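Side-chain contacts in putative uncharacterized protein ST0493 (Sulfolobus tokodaii, PDB 2RBG), which is of unknown function, belonging to the DUF5751 family and folding as a parallel beta-sheet flanked by helices: residues D15-Y20 / V40-Q45; R22-D27 / T36-F41; K80-S85 / N108-I113. All coordinates share one frame; numbering follows the deposited sequence.

Interaction 1 of 3, residues D15-Y20 / V40-Q45; sequences DNFENY and VFTEIQ
Phe17, in the first turn of helix 17-31, drives its ring against Val40, Thr42 and Ile44, where strand 35-41 ends and the chain turns away. The contact closes one end of the beta-alpha-beta unit of strand 6-11, helix 17-31 and strand 35-41, and it shows how a single aromatic can pack a helix start against a strand end. With CG anti to its carbonyl carbon (chi1 -77°), Phe17 directs the ring toward the strand. Val40 approaches from the opposite direction, and its CG1 comes within 3.5 Å of Phe17 CE1, meeting the ring obliquely. Ile44 is a looser, likewise oblique neighbour, on the same side of the ring plane but over toward CE2, its CG2 lying 4.3 Å from Phe17 CE2. Between them Thr42 takes the ring edge: its CB lies in the ring plane, 3.9 Å from Phe17 CZ, and its hydroxyl sits near that plane. Leu49 and Leu52 of helix 46-52 also touch Phe17, so the ring is buried. That hydroxyl has a polar partner. Swung anti to the Thr42 backbone N (chi1 179°), OG1 closes an ST turn by accepting from Ile44 N at 3.1 Å, nearly straight at 170°.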
loop_
_atom_site.group_PDB
_atom_site.type_symbol
_atom_site.label_atom_id
_atom_site.label_comp_id
_atom_site.label_asym_id
_atom_site.label_seq_id
_atom_site.Cartn_x
_atom_site.Cartn_y
_atom_site.Cartn_z
ATOM N N ASP A 15 -14.892 -13.033 5.534
ATOM C CA ASP A 15 -14.254 -13.771 4.449
ATOM C C ASP A 15 -12.820 -13.321 4.177
ATOM O O ASP A 15 -12.091 -13.986 3.444
ATOM C CB ASP A 15 -15.082 -13.641 3.166
ATOM C CG ASP A 15 -14.931 -12.285 2.508
ATOM O OD1 ASP A 15 -14.924 -11.267 3.232
ATOM O OD2 ASP A 15 -14.828 -12.234 1.262
ATOM N N ASN A 16 -12.417 -12.202 4.771
ATOM C CA ASN A 16 -11.070 -11.675 4.567
ATOM C C ASN A 16 -10.059 -11.974 5.673
ATOM O O ASN A 16 -8.873 -11.696 5.507
ATOM C CB ASN A 16 -11.119 -10.156 4.359
ATOM C CG ASN A 16 -11.412 -9.767 2.924
ATOM O OD1 ASN A 16 -10.842 -10.329 1.989
ATOM N ND2 ASN A 16 -12.289 -8.786 2.745
ATOM N N PHE A 17 -10.504 -12.540 6.788
ATOM C CA PHE A 17 -9.583 -12.818 7.891
ATOM C C PHE A 17 -8.374 -13.676 7.538
ATOM O O PHE A 17 -7.244 -13.319 7.862
ATOM C CB PHE A 17 -10.325 -13.453 9.074
ATOM C CG PHE A 17 -11.124 -12.474 9.882
ATOM C CD1 PHE A 17 -10.531 -11.314 10.375
ATOM C CD2 PHE A 17 -12.470 -12.706 10.152
ATOM C CE1 PHE A 17 -11.268 -10.397 11.124
ATOM C CE2 PHE A 17 -13.213 -11.797 10.899
ATOM C CZ PHE A 17 -12.613 -10.641 11.387
ATOM N N GLU A 18 -8.600 -14.805 6.878
ATOM C CA GLU A 18 -7.490 -15.677 6.524
ATOM C C GLU A 18 -6.417 -14.960 5.712
ATOM O O GLU A 18 -5.236 -15.022 6.052
ATOM C CB GLU A 18 -8.001 -16.905 5.761
ATOM C CG GLU A 18 -8.835 -17.838 6.627
ATOM C CD GLU A 18 -9.294 -19.082 5.891
ATOM O OE1 GLU A 18 -8.432 -19.850 5.412
ATOM O OE2 GLU A 18 -10.521 -19.292 5.795
ATOM N N ASN A 19 -6.826 -14.268 4.654
ATOM C CA ASN A 19 -5.874 -13.555 3.807
ATOM C C ASN A 19 -5.177 -12.406 4.530
ATOM O O ASN A 19 -3.963 -12.228 4.399
ATOM C CB ASN A 19 -6.563 -13.012 2.551
ATOM C CG ASN A 19 -7.073 -14.113 1.642
ATOM O OD1 ASN A 19 -6.391 -15.110 1.410
ATOM N ND2 ASN A 19 -8.275 -13.927 1.105
ATOM N N TYR A 20 -5.935 -11.624 5.292
ATOM C CA TYR A 20 -5.339 -10.502 6.005
ATOM C C TYR A 20 -4.404 -10.898 7.140
ATOM O O TYR A 20 -3.410 -10.221 7.374
ATOM C CB TYR A 20 -6.412 -9.554 6.543
ATOM C CG TYR A 20 -6.867 -8.512 5.540
ATOM C CD1 TYR A 20 -7.607 -8.873 4.415
ATOM C CD2 TYR A 20 -6.567 -7.162 5.726
ATOM C CE1 TYR A 20 -8.044 -7.913 3.504
ATOM C CE2 TYR A 20 -6.999 -6.193 4.822
ATOM C CZ TYR A 20 -7.742 -6.579 3.712
ATOM O OH TYR A 20 -8.202 -5.627 2.829
ATOM N N VAL A 40 -9.050 -6.605 16.788
ATOM C CA VAL A 40 -9.966 -6.865 15.693
ATOM C C VAL A 40 -11.344 -6.286 15.966
ATOM O O VAL A 40 -11.970 -6.603 16.974
ATOM C CB VAL A 40 -10.107 -8.382 15.466
ATOM C CG1 VAL A 40 -10.878 -8.652 14.182
ATOM C CG2 VAL A 40 -8.732 -9.031 15.433
ATOM N N PHE A 41 -11.810 -5.436 15.059
ATOM C CA PHE A 41 -13.120 -4.816 15.192
ATOM C C PHE A 41 -14.057 -5.630 14.314
ATOM O O PHE A 41 -14.084 -5.479 13.093
ATOM C CB PHE A 41 -13.009 -3.357 14.762
ATOM C CG PHE A 41 -12.020 -2.584 15.588
ATOM C CD1 PHE A 41 -12.380 -2.082 16.837
ATOM C CD2 PHE A 41 -10.701 -2.443 15.163
ATOM C CE1 PHE A 41 -11.440 -1.458 17.654
ATOM C CE2 PHE A 41 -9.752 -1.820 15.973
ATOM C CZ PHE A 41 -10.124 -1.327 17.224
ATOM N N THR A 42 -14.809 -6.515 14.963
ATOM C CA THR A 42 -15.708 -7.422 14.266
ATOM C C THR A 42 -16.851 -7.850 15.179
ATOM O O THR A 42 -16.816 -7.611 16.382
ATOM C CB THR A 42 -14.923 -8.683 13.835
ATOM O OG1 THR A 42 -15.791 -9.601 13.164
ATOM C CG2 THR A 42 -14.318 -9.366 15.059
ATOM N N GLU A 43 -17.861 -8.489 14.598
ATOM C CA GLU A 43 -19.003 -8.975 15.367
ATOM C C GLU A 43 -18.855 -10.477 15.598
ATOM O O GLU A 43 -19.665 -11.096 16.288
ATOM C CB GLU A 43 -20.309 -8.692 14.618
ATOM C CG GLU A 43 -20.576 -7.215 14.359
ATOM C CD GLU A 43 -20.606 -6.391 15.634
ATOM O OE1 GLU A 43 -21.334 -6.779 16.572
ATOM O OE2 GLU A 43 -19.906 -5.356 15.699
ATOM N N ILE A 44 -17.806 -11.053 15.020
ATOM C CA ILE A 44 -17.538 -12.483 15.140
ATOM C C ILE A 44 -17.000 -12.829 16.533
ATOM O O ILE A 44 -16.437 -11.974 17.216
ATOM C CB ILE A 44 -16.520 -12.917 14.055
ATOM C CG1 ILE A 44 -16.801 -14.350 13.610
ATOM C CG2 ILE A 44 -15.097 -12.784 14.582
ATOM C CD1 ILE A 44 -15.971 -14.776 12.413
ATOM N N GLN A 45 -17.180 -14.080 16.956
ATOM C CA GLN A 45 -16.703 -14.521 18.268
ATOM C C GLN A 45 -15.257 -15.000 18.221
ATOM O O GLN A 45 -14.776 -15.455 17.183
ATOM C CB GLN A 45 -17.597 -15.639 18.811
ATOM C CG GLN A 45 -18.973 -15.178 19.261
ATOM C CD GLN A 45 -18.913 -14.260 20.468
ATOM O OE1 GLN A 45 -18.396 -14.637 21.520
ATOM N NE2 GLN A 45 -19.445 -13.052 20.322
#

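Interaction 2 of 3, residues R22-D27 / T36-F41; sequences RKIFLD and TTINVF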
loop_
_atom_site.group_PDB
_atom_site.type_symbol
_atom_site.label_atom_id
_atom_site.label_comp_id
_atom_site.label_asym_id
_atom_site.label_seq_id
_atom_site.Cartn_x
_atom_site.Cartn_y
_atom_site.Cartn_z
ATOM N N ARG A 22 -2.477 -13.298 7.144
ATOM C CA ARG A 22 -1.240 -13.733 6.519
ATOM C C ARG A 22 -0.385 -12.473 6.353
ATOM O O ARG A 22 0.829 -12.500 6.547
ATOM C CB ARG A 22 -1.525 -14.381 5.160
ATOM C CG ARG A 22 -0.278 -14.865 4.436
ATOM C CD ARG A 22 -0.601 -15.587 3.130
ATOM N NE ARG A 22 -1.172 -16.919 3.332
ATOM C CZ ARG A 22 -1.374 -17.791 2.347
ATOM N NH1 ARG A 22 -1.052 -17.466 1.100
ATOM N NH2 ARG A 22 -1.892 -18.987 2.601
ATOM N N LYS A 23 -1.033 -11.362 6.007
ATOM C CA LYS A 23 -0.330 -10.093 5.834
ATOM C C LYS A 23 0.194 -9.584 7.174
ATOM O O LYS A 23 1.327 -9.117 7.276
ATOM C CB LYS A 23 -1.260 -9.029 5.242
ATOM C CG LYS A 23 -1.708 -9.274 3.809
ATOM C CD LYS A 23 -2.528 -8.087 3.301
ATOM C CE LYS A 23 -2.814 -8.201 1.816
ATOM N NZ LYS A 23 -1.555 -8.185 1.017
ATOM N N ILE A 24 -0.644 -9.667 8.202
ATOM C CA ILE A 24 -0.258 -9.201 9.524
ATOM C C ILE A 24 1.078 -9.774 9.978
ATOM O O ILE A 24 1.964 -9.036 10.398
ATOM C CB ILE A 24 -1.339 -9.554 10.571
ATOM C CG1 ILE A 24 -2.586 -8.701 10.315
ATOM C CG2 ILE A 24 -0.801 -9.325 11.988
ATOM C CD1 ILE A 24 -3.783 -9.081 11.162
ATOM N N PHE A 25 1.235 -11.089 9.889
ATOM C CA PHE A 25 2.482 -11.692 10.337
ATOM C C PHE A 25 3.676 -11.392 9.437
ATOM O O PHE A 25 4.810 -11.335 9.911
ATOM C CB PHE A 25 2.278 -13.193 10.557
ATOM C CG PHE A 25 1.449 -13.499 11.780
ATOM C CD1 PHE A 25 1.944 -13.220 13.055
ATOM C CD2 PHE A 25 0.157 -13.994 11.659
ATOM C CE1 PHE A 25 1.159 -13.427 14.190
ATOM C CE2 PHE A 25 -0.640 -14.204 12.787
ATOM C CZ PHE A 25 -0.135 -13.918 14.055
ATOM N N LEU A 26 3.432 -11.183 8.146
ATOM C CA LEU A 26 4.516 -10.832 7.236
ATOM C C LEU A 26 5.068 -9.483 7.701
ATOM O O LEU A 26 6.278 -9.285 7.797
ATOM C CB LEU A 26 4.001 -10.686 5.799
ATOM C CG LEU A 26 4.271 -11.801 4.786
ATOM C CD1 LEU A 26 3.550 -13.047 5.204
ATOM C CD2 LEU A 26 3.801 -11.371 3.408
ATOM N N ASP A 27 4.165 -8.557 8.001
ATOM C CA ASP A 27 4.564 -7.227 8.436
ATOM C C ASP A 27 5.184 -7.217 9.828
ATOM O O ASP A 27 6.172 -6.520 10.063
ATOM C CB ASP A 27 3.374 -6.266 8.373
ATOM C CG ASP A 27 2.943 -5.971 6.948
ATOM O OD1 ASP A 27 3.834 -5.815 6.083
ATOM O OD2 ASP A 27 1.725 -5.883 6.692
ATOM N N THR A 36 3.161 -8.621 19.184
ATOM C CA THR A 36 2.160 -7.723 18.632
ATOM C C THR A 36 0.863 -7.914 19.396
ATOM O O THR A 36 0.539 -9.024 19.826
ATOM C CB THR A 36 1.897 -7.982 17.122
ATOM O OG1 THR A 36 0.940 -7.031 16.635
ATOM C CG2 THR A 36 1.355 -9.390 16.895
ATOM N N THR A 37 0.147 -6.819 19.608
ATOM C CA THR A 37 -1.137 -6.886 20.289
ATOM C C THR A 37 -2.133 -6.564 19.183
ATOM O O THR A 37 -2.182 -5.441 18.671
ATOM C CB THR A 37 -1.216 -5.875 21.463
ATOM O OG1 THR A 37 -2.525 -5.922 22.042
ATOM C CG2 THR A 37 -0.902 -4.463 21.000
ATOM N N ILE A 38 -2.889 -7.583 18.793
ATOM C CA ILE A 38 -3.855 -7.485 17.706
ATOM C C ILE A 38 -5.263 -7.141 18.169
ATOM O O ILE A 38 -5.831 -7.820 19.025
ATOM C CB ILE A 38 -3.893 -8.810 16.925
ATOM C CG1 ILE A 38 -2.472 -9.197 16.512
ATOM C CG2 ILE A 38 -4.792 -8.682 15.704
ATOM C CD1 ILE A 38 -2.363 -10.575 15.898
ATOM N N ASN A 39 -5.821 -6.090 17.578
ATOM C CA ASN A 39 -7.163 -5.631 17.916
ATOM C C ASN A 39 -8.050 -5.738 16.691
ATOM O O ASN A 39 -7.838 -5.051 15.691
ATOM C CB ASN A 39 -7.096 -4.191 18.414
ATOM C CG ASN A 39 -6.384 -4.084 19.742
ATOM O OD1 ASN A 39 -6.993 -4.232 20.803
ATOM N ND2 ASN A 39 -5.080 -3.853 19.694
ATOM N N VAL A 40 -9.050 -6.605 16.788
ATOM C CA VAL A 40 -9.966 -6.865 15.693
ATOM C C VAL A 40 -11.344 -6.286 15.966
ATOM O O VAL A 40 -11.970 -6.603 16.974
ATOM C CB VAL A 40 -10.107 -8.382 15.466
ATOM C CG1 VAL A 40 -10.878 -8.652 14.182
ATOM C CG2 VAL A 40 -8.732 -9.031 15.433
ATOM N N PHE A 41 -11.810 -5.436 15.059
ATOM C CA PHE A 41 -13.120 -4.816 15.192
ATOM C C PHE A 41 -14.057 -5.630 14.314
ATOM O O PHE A 41 -14.084 -5.479 13.093
ATOM C CB PHE A 41 -13.009 -3.357 14.762
ATOM C CG PHE A 41 -12.020 -2.584 15.588
ATOM C CD1 PHE A 41 -12.380 -2.082 16.837
ATOM C CD2 PHE A 41 -10.701 -2.443 15.163
ATOM C CE1 PHE A 41 -11.440 -1.458 17.654
ATOM C CE2 PHE A 41 -9.752 -1.820 15.973
ATOM C CZ PHE A 41 -10.124 -1.327 17.224
#
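Ile38 reaches from strand 35-41 toward Ile24 and Phe25 of helix 17-31, and its path from CB outward is a compact example of how one branched side chain bridges sheet and helix. The backbones stand well apart, 9.1 Å between the CA atoms of Ile24 and Ile38. From CB, which points toward the helix, the chain forks. The CG2 branch also leans toward the helix side, and Ile38 CG2 lies 4.0 Å from Val40 CG2 of the same strand. Ile38 CG1 takes the position beside the backbone N (chi1 -52°) and runs past Thr36, 3.8 Å from Thr36 CG2. This is the middle of the beta-alpha-beta crossover, strand 6-11 to helix 17-31 to strand 35-41, in which alternate strand residues face the helix. With chi2 extended (172°), CD1 is carried away from the strand backbone, and it is this methyl that makes the close approaches to residues 22-27. Ile38 CD1 meets Ile24 CG2 at 4.4 Å. The same methyl, Ile38 CD1, stands 4.4 Å from Phe25 CZ, approaching the ring obliquely, and Phe25 brings that ring end in although its own CB is not aimed at the strand. Phe21, one turn earlier on the helix, also packs on Ile38, while the Phe25 ring reaches onward to Asn60 and Ile63. Thr36, on the same side of the strand, has its buried hydroxyl hydrogen-bonded to Ile6 O and Thr8 OG1 of strand 6-11.

Interaction 3 of 3, residues K80-S85 / N108-I113; sequences KNLEKS and NLPTAI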
loop_
_atom_site.group_PDB
_atom_site.type_symbol
_atom_site.label_atom_id
_atom_site.label_comp_id
_atom_site.label_asym_id
_atom_site.label_seq_id
_atom_site.Cartn_x
_atom_site.Cartn_y
_atom_site.Cartn_z
ATOM N N LYS A 80 -9.473 3.401 25.497
ATOM C CA LYS A 80 -9.145 3.619 26.904
ATOM C C LYS A 80 -8.040 2.658 27.333
ATOM O O LYS A 80 -7.059 3.063 27.956
ATOM C CB LYS A 80 -10.380 3.419 27.789
ATOM C CG LYS A 80 -10.113 3.645 29.277
ATOM C CD LYS A 80 -9.602 5.054 29.542
ATOM C CE LYS A 80 -9.245 5.252 31.011
ATOM N NZ LYS A 80 -8.780 6.646 31.284
ATOM N N ASN A 81 -8.200 1.382 26.993
ATOM C CA ASN A 81 -7.209 0.373 27.341
ATOM C C ASN A 81 -5.858 0.676 26.702
ATOM O O ASN A 81 -4.812 0.323 27.247
ATOM C CB ASN A 81 -7.681 -1.012 26.892
ATOM C CG ASN A 81 -8.828 -1.545 27.737
ATOM O OD1 ASN A 81 -9.328 -0.862 28.632
ATOM N ND2 ASN A 81 -9.249 -2.772 27.451
ATOM N N LEU A 82 -5.885 1.321 25.541
ATOM C CA LEU A 82 -4.654 1.665 24.832
ATOM C C LEU A 82 -3.743 2.537 25.700
ATOM O O LEU A 82 -2.519 2.510 25.558
ATOM C CB LEU A 82 -4.990 2.389 23.525
ATOM C CG LEU A 82 -3.819 2.725 22.594
ATOM C CD1 LEU A 82 -3.046 1.460 22.253
ATOM C CD2 LEU A 82 -4.350 3.389 21.329
ATOM N N GLU A 83 -4.342 3.300 26.609
ATOM C CA GLU A 83 -3.560 4.165 27.490
ATOM C C GLU A 83 -2.563 3.375 28.336
ATOM O O GLU A 83 -1.528 3.908 28.735
ATOM C CB GLU A 83 -4.480 4.960 28.419
ATOM C CG GLU A 83 -5.435 5.890 27.695
ATOM C CD GLU A 83 -6.247 6.746 28.646
ATOM O OE1 GLU A 83 -6.169 6.517 29.869
ATOM O OE2 GLU A 83 -6.969 7.646 28.168
ATOM N N LYS A 84 -2.874 2.109 28.605
ATOM C CA LYS A 84 -2.005 1.261 29.421
ATOM C C LYS A 84 -1.162 0.268 28.620
ATOM O O LYS A 84 -0.353 -0.464 29.189
ATOM C CB LYS A 84 -2.841 0.469 30.431
ATOM C CG LYS A 84 -3.584 1.306 31.456
ATOM C CD LYS A 84 -4.428 0.409 32.357
ATOM C CE LYS A 84 -5.157 1.210 33.420
ATOM N NZ LYS A 84 -4.213 1.903 34.339
ATOM N N SER A 85 -1.356 0.238 27.307
ATOM C CA SER A 85 -0.632 -0.694 26.451
ATOM C C SER A 85 0.690 -0.127 25.955
ATOM O O SER A 85 0.736 0.962 25.388
ATOM C CB SER A 85 -1.506 -1.085 25.255
ATOM O OG SER A 85 -0.873 -2.067 24.453
ATOM N N ASN A 108 -7.948 9.034 15.559
ATOM C CA ASN A 108 -8.027 9.263 16.999
ATOM C C ASN A 108 -6.943 8.590 17.837
ATOM O O ASN A 108 -6.986 8.649 19.063
ATOM C CB ASN A 108 -9.402 8.847 17.528
ATOM C CG ASN A 108 -10.506 9.784 17.079
ATOM O OD1 ASN A 108 -10.885 9.806 15.906
ATOM N ND2 ASN A 108 -11.023 10.573 18.013
ATOM N N LEU A 109 -5.976 7.951 17.188
ATOM C CA LEU A 109 -4.894 7.301 17.924
ATOM C C LEU A 109 -3.910 8.354 18.405
ATOM O O LEU A 109 -3.823 9.437 17.827
ATOM C CB LEU A 109 -4.146 6.309 17.031
ATOM C CG LEU A 109 -4.894 5.072 16.540
ATOM C CD1 LEU A 109 -4.013 4.315 15.553
ATOM C CD2 LEU A 109 -5.265 4.184 17.720
ATOM N N PRO A 110 -3.153 8.050 19.471
ATOM C CA PRO A 110 -2.170 9.001 19.996
ATOM C C PRO A 110 -1.170 9.391 18.908
ATOM O O PRO A 110 -0.826 8.579 18.046
ATOM C CB PRO A 110 -1.509 8.222 21.129
ATOM C CG PRO A 110 -2.622 7.349 21.621
ATOM C CD PRO A 110 -3.237 6.856 20.330
ATOM N N THR A 111 -0.704 10.632 18.957
ATOM C CA THR A 111 0.248 11.136 17.977
ATOM C C THR A 111 1.472 10.236 17.808
ATOM O O THR A 111 1.855 9.900 16.688
ATOM C CB THR A 111 0.738 12.541 18.370
ATOM O OG1 THR A 111 -0.382 13.430 18.451
ATOM C CG2 THR A 111 1.727 13.065 17.343
ATOM N N ALA A 112 2.081 9.850 18.926
ATOM C CA ALA A 112 3.273 9.010 18.900
ATOM C C ALA A 112 3.060 7.679 18.188
ATOM O O ALA A 112 3.976 7.151 17.557
ATOM C CB ALA A 112 3.769 8.765 20.323
ATOM N N ILE A 113 1.853 7.135 18.286
ATOM C CA ILE A 113 1.555 5.859 17.649
ATOM C C ILE A 113 1.391 6.020 16.142
ATOM O O ILE A 113 1.931 5.235 15.363
ATOM C CB ILE A 113 0.285 5.226 18.252
ATOM C CG1 ILE A 113 0.528 4.924 19.735
ATOM C CG2 ILE A 113 -0.069 3.946 17.504
ATOM C CD1 ILE A 113 -0.620 4.227 20.431
#
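Leu82, which opens a type I beta turn running to Ser85, has its CA 8.9 Å from that of Leu109, and the facing backbone continues through Pro110, the N-cap residue of helix 111-114. No hydrogen bond crosses between the segments; the meeting is wholly apolar and rests on one leucine. Its CG lies anti to the backbone N (chi1 -175°), directed toward 108-113; of the two methyls CD2 leads, while CD1 turns off to the side. Leu82 CD2 lies 3.8 Å from Leu109 CD2, the two side chains crossing at about a right angle, and meets the CD corner of the Pro110 ring end-on at the same separation. Ile113 arrives tip to tip, its CD1 3.9 Å from Leu82 CD2 and 4.1 Å from Leu82 CD1. Cut back to an alanine, Leu82 would lose CG and both methyls, which would probably leave Leu109 CD2, Pro110 CD and Ile113 CD1 without their shared partner. The cluster joins the end region of helix 75-82 to the start of helix 111-114 above the sheet: Leu82 and Ile113 both rest on Leu7 of strand 6-11, Leu109 touches Leu9 of that strand, and Leu109 and Ile113 reach Leu90 of strand 89-94.

Interactions 1 and 2 are successive stations on one crossover: both pair helix 17-31 with strand 35-41, share Val40 and Phe41 in their segments, and have centres about 11 Å apart. Interaction 3 opens later in the chain, its centre about 17 Å from that of interaction 2 and about 22 Å from that of interaction 1. It lies on the other face of the five-stranded parallel sheet, whose strand order, 3-2-1-4-5, is Rossmann-like. A packing touch between Thr37 CG2 and Ser85 OG, at 4.2 Å, links interactions 2 and 3. Interactions 1 and 2 hold a helix to the sheet on one face, whereas interaction 3 joins two helix ends to each other on the opposite face.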